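Local coordinates for ribosome maturation protein SDO1 homolog (Methanothermobacter thermautotrophicus, PDB 2WBM) that probably binds the ribosome and RNA and takes part in ribosome maturation, as a conformationally flexible archaeal member of the SBDS family, at residues D57-V60 with E61-L64; H156-P159 with F160-V163. All blocks are in the same frame, centred on the assembly; numbering follows the deposited sequence.

Contact 1 (D57-V60 with E61-L64); sequences DVSV and EDVL
S59 and D62 meet at the start of the single-turn helix 60-63, a compact example of how a short helix is started by a serine N-cap. OG of S59 lies between its own backbone N and carbonyl carbon (chi1 87°), and from there it accepts a hydrogen bond from the backbone N-H of D62, with OG 3.3 Å from D62 N and an N-H...O angle of 147°. The S59 carbonyl is used as well: its O accepts from D62 N at 3.0 Å, the donor lying above the carbonyl plane, and from V63 N at 3.3 Å in that plane. A further bond, from L64 N to V60 O (3.2 Å), closes the turn. The inner side of this turn is the tight one. CG1 of V58 and CG2 of V63 touch at 3.6 Å, the two side chains crossing at about a right angle, and V63 CG2 also lies against S59 O. The outer side, by contrast, is polar and looser. There the S59 hydroxyl makes weak contacts with D62 OD2 and with E61 OE1. A water ties the same edge together, accepting from S59 N at 2.8 Å and donating to D62 OD2, so the aspartate carboxylate is tethered back to the residue that caps the helix. The apolar side chains anchor the turn to the rest of the N-terminal domain: V58 and V63 rest on helix 45-52 through L47 and A48, V60 and L64 reach T97 of helix 93-103, and V63 and L64 meet V43 and V41 of strand 37-43.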
loop_
_atom_site.group_PDB
_atom_site.type_symbol
_atom_site.label_atom_id
_atom_site.label_comp_id
_atom_site.label_asym_id
_atom_site.label_seq_id
_atom_site.Cartn_x
_atom_site.Cartn_y
_atom_site.Cartn_z
ATOM N N ASP A 57 -12.738 -3.707 -7.120
ATOM C CA ASP A 57 -13.911 -2.861 -7.356
ATOM C C ASP A 57 -13.621 -1.636 -8.229
ATOM O O ASP A 57 -14.513 -0.823 -8.480
ATOM C CB ASP A 57 -14.545 -2.440 -6.030
ATOM C CG ASP A 57 -15.443 -3.519 -5.444
ATOM O OD1 ASP A 57 -15.448 -4.652 -5.977
ATOM O OD2 ASP A 57 -16.150 -3.240 -4.451
ATOM N N VAL A 58 -12.378 -1.518 -8.696
ATOM C CA VAL A 58 -11.959 -0.401 -9.538
ATOM C C VAL A 58 -12.588 -0.522 -10.923
ATOM O O VAL A 58 -12.468 -1.555 -11.580
ATOM C CB VAL A 58 -10.411 -0.353 -9.680
ATOM C CG1 VAL A 58 -9.969 0.772 -10.617
ATOM C CG2 VAL A 58 -9.747 -0.196 -8.318
ATOM N N SER A 59 -13.250 0.537 -11.376
ATOM C CA SER A 59 -13.865 0.523 -12.698
ATOM C C SER A 59 -12.864 0.884 -13.787
ATOM O O SER A 59 -11.963 1.706 -13.577
ATOM C CB SER A 59 -15.054 1.477 -12.751
ATOM O OG SER A 59 -14.613 2.778 -13.076
ATOM N N VAL A 60 -13.034 0.274 -14.957
ATOM C CA VAL A 60 -12.162 0.535 -16.081
ATOM C C VAL A 60 -12.147 2.029 -16.464
ATOM O O VAL A 60 -11.094 2.562 -16.853
ATOM C CB VAL A 60 -12.463 -0.403 -17.293
ATOM C CG1 VAL A 60 -13.758 -0.033 -18.008
ATOM C CG2 VAL A 60 -11.300 -0.393 -18.258
ATOM N N GLU A 61 -13.296 2.698 -16.320
ATOM C CA GLU A 61 -13.399 4.129 -16.615
ATOM C C GLU A 61 -12.458 4.952 -15.733
ATOM O O GLU A 61 -11.912 5.957 -16.176
ATOM C CB GLU A 61 -14.840 4.627 -16.475
ATOM C CG GLU A 61 -15.770 4.047 -17.537
ATOM C CD GLU A 61 -16.483 2.766 -17.100
ATOM O OE1 GLU A 61 -15.981 2.048 -16.203
ATOM O OE2 GLU A 61 -17.561 2.478 -17.665
ATOM N N ASP A 62 -12.242 4.512 -14.499
ATOM C CA ASP A 62 -11.329 5.233 -13.617
ATOM C C ASP A 62 -9.849 4.922 -13.911
ATOM O O ASP A 62 -8.971 5.711 -13.578
ATOM C CB ASP A 62 -11.691 4.997 -12.160
ATOM C CG ASP A 62 -13.055 5.606 -11.798
ATOM O OD1 ASP A 62 -13.440 6.650 -12.380
ATOM O OD2 ASP A 62 -13.745 5.031 -10.952
ATOM N N VAL A 63 -9.590 3.780 -14.532
ATOM C CA VAL A 63 -8.223 3.374 -14.874
ATOM C C VAL A 63 -7.678 4.188 -16.068
ATOM O O VAL A 63 -6.517 4.604 -16.064
ATOM C CB VAL A 63 -8.145 1.857 -15.175
ATOM C CG1 VAL A 63 -6.735 1.464 -15.599
ATOM C CG2 VAL A 63 -8.557 1.040 -13.961
ATOM N N LEU A 64 -8.527 4.420 -17.072
ATOM C CA LEU A 64 -8.090 5.047 -18.337
ATOM C C LEU A 64 -7.841 6.539 -18.223
ATOM O O LEU A 64 -8.682 7.264 -17.735
ATOM C CB LEU A 64 -9.126 4.806 -19.441
ATOM C CG LEU A 64 -9.118 3.378 -19.983
ATOM C CD1 LEU A 64 -10.444 3.082 -20.657
ATOM C CD2 LEU A 64 -7.945 3.154 -20.964
HETATM O O HOH W 1 -13.087 2.874 -9.876
#

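Contact 2 (H156-P159 with F160-V163); sequences HVDP and FKTV
An Asx turn in the loop between helices 143-152 and 163-174 shows how one aspartate oxygen can hold a bend that contains a proline. OD2 of D158 accepts hydrogen bonds from two successive backbone N-H groups: that of F160, with N at 2.8 Å, defines the turn, and K161 N adds a second bond at 2.9 Å. The second bond is nearly straight (170°) and arrives on the anti side, 19° out of the carboxylate plane; the first is more bent and comes from above that plane. With CG of D158 anti to the backbone N (chi1 -167°), the carboxylate swings forward over the chain that follows P159. The K161 side chain crosses that of D158 at about a right angle, its CG 3.5 Å from D158 OD2. Its ammonium stays apart, NZ lying 5.0 Å from D158 OD1, where the opposite charges may still attract each other weakly. Further on, T162 caps helix 163-174 through a bond from E165 N to its OG1, and Q166 NE2 of that helix bonds to the carbonyls of D158 and K161. P159 and V157 face helix 110-131 at I117 and I124, while F160 reaches across to A49 and R52 of helix 45-52.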
loop_
_atom_site.group_PDB
_atom_site.type_symbol
_atom_site.label_atom_id
_atom_site.label_comp_id
_atom_site.label_asym_id
_atom_site.label_seq_id
_atom_site.Cartn_x
_atom_site.Cartn_y
_atom_site.Cartn_z
ATOM N N HIS A 156 14.721 -7.093 -4.636
ATOM C CA HIS A 156 14.443 -6.168 -5.726
ATOM C C HIS A 156 12.977 -5.772 -5.652
ATOM O O HIS A 156 12.102 -6.621 -5.791
ATOM C CB HIS A 156 14.745 -6.822 -7.083
ATOM C CG HIS A 156 16.177 -7.238 -7.248
ATOM N ND1 HIS A 156 16.646 -8.471 -6.847
ATOM C CD2 HIS A 156 17.241 -6.585 -7.774
ATOM C CE1 HIS A 156 17.937 -8.561 -7.116
ATOM N NE2 HIS A 156 18.323 -7.432 -7.682
ATOM N N VAL A 157 12.713 -4.491 -5.415
ATOM C CA VAL A 157 11.352 -3.980 -5.362
ATOM C C VAL A 157 10.832 -3.781 -6.803
ATOM O O VAL A 157 11.547 -3.259 -7.658
ATOM C CB VAL A 157 11.283 -2.673 -4.527
ATOM C CG1 VAL A 157 9.949 -1.944 -4.701
ATOM C CG2 VAL A 157 11.544 -2.969 -3.038
ATOM N N ASP A 158 9.612 -4.242 -7.062
ATOM C CA ASP A 158 8.980 -4.060 -8.374
ATOM C C ASP A 158 8.395 -2.660 -8.475
ATOM O O ASP A 158 7.801 -2.167 -7.515
ATOM C CB ASP A 158 7.863 -5.082 -8.564
ATOM C CG ASP A 158 7.388 -5.152 -9.995
ATOM O OD1 ASP A 158 8.090 -5.801 -10.792
ATOM O OD2 ASP A 158 6.344 -4.542 -10.328
ATOM N N PRO A 159 8.515 -2.015 -9.656
ATOM C CA PRO A 159 7.907 -0.694 -9.827
ATOM C C PRO A 159 6.363 -0.705 -9.824
ATOM O O PRO A 159 5.745 0.298 -9.457
ATOM C CB PRO A 159 8.406 -0.264 -11.218
ATOM C CG PRO A 159 8.683 -1.583 -11.932
ATOM C CD PRO A 159 9.286 -2.428 -10.848
ATOM N N PHE A 160 5.748 -1.823 -10.220
ATOM C CA PHE A 160 4.318 -1.817 -10.551
ATOM C C PHE A 160 3.415 -2.558 -9.564
ATOM O O PHE A 160 2.324 -2.074 -9.235
ATOM C CB PHE A 160 4.097 -2.350 -11.977
ATOM C CG PHE A 160 2.651 -2.349 -12.419
ATOM C CD1 PHE A 160 2.016 -1.158 -12.778
ATOM C CD2 PHE A 160 1.919 -3.539 -12.469
ATOM C CE1 PHE A 160 0.677 -1.145 -13.175
ATOM C CE2 PHE A 160 0.586 -3.544 -12.871
ATOM C CZ PHE A 160 -0.043 -2.337 -13.233
ATOM N N LYS A 161 3.844 -3.742 -9.129
ATOM C CA LYS A 161 3.066 -4.554 -8.192
ATOM C C LYS A 161 2.671 -3.719 -6.983
ATOM O O LYS A 161 3.455 -2.911 -6.504
ATOM C CB LYS A 161 3.881 -5.758 -7.726
ATOM C CG LYS A 161 4.142 -6.784 -8.815
ATOM C CD LYS A 161 4.870 -7.982 -8.250
ATOM C CE LYS A 161 5.331 -8.918 -9.355
ATOM N NZ LYS A 161 6.192 -9.987 -8.778
ATOM N N THR A 162 1.451 -3.906 -6.495
ATOM C CA THR A 162 0.985 -3.112 -5.351
ATOM C C THR A 162 1.877 -3.295 -4.119
ATOM O O THR A 162 2.482 -4.359 -3.909
ATOM C CB THR A 162 -0.455 -3.436 -4.982
ATOM O OG1 THR A 162 -0.539 -4.799 -4.551
ATOM C CG2 THR A 162 -1.399 -3.208 -6.187
ATOM N N VAL A 163 1.969 -2.244 -3.314
ATOM C CA VAL A 163 2.685 -2.327 -2.036
ATOM C C VAL A 163 2.175 -3.507 -1.193
ATOM O O VAL A 163 2.978 -4.263 -0.646
ATOM C CB VAL A 163 2.604 -0.993 -1.255
ATOM C CG1 VAL A 163 3.130 -1.158 0.161
ATOM C CG2 VAL A 163 3.397 0.072 -1.979
#

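Contacts 1 and 2 follow one another along the chain, the first in the SBDS N-terminal region and the second in the domain II region. Their centres are 20 Å apart and their nearest atoms about 8 Å, so they do not touch. What they share is helix 45-52: V58, V60 and V63 of contact 1 pack on it from within the N-terminal region, and F160 and T162 of contact 2 reach it from domain II. Both contacts lie where a loop gives way to a helix. Touched from both regions in this crystal structure, helix 45-52 lies at their interface; in a conformationally flexible protein that interface may differ in other states.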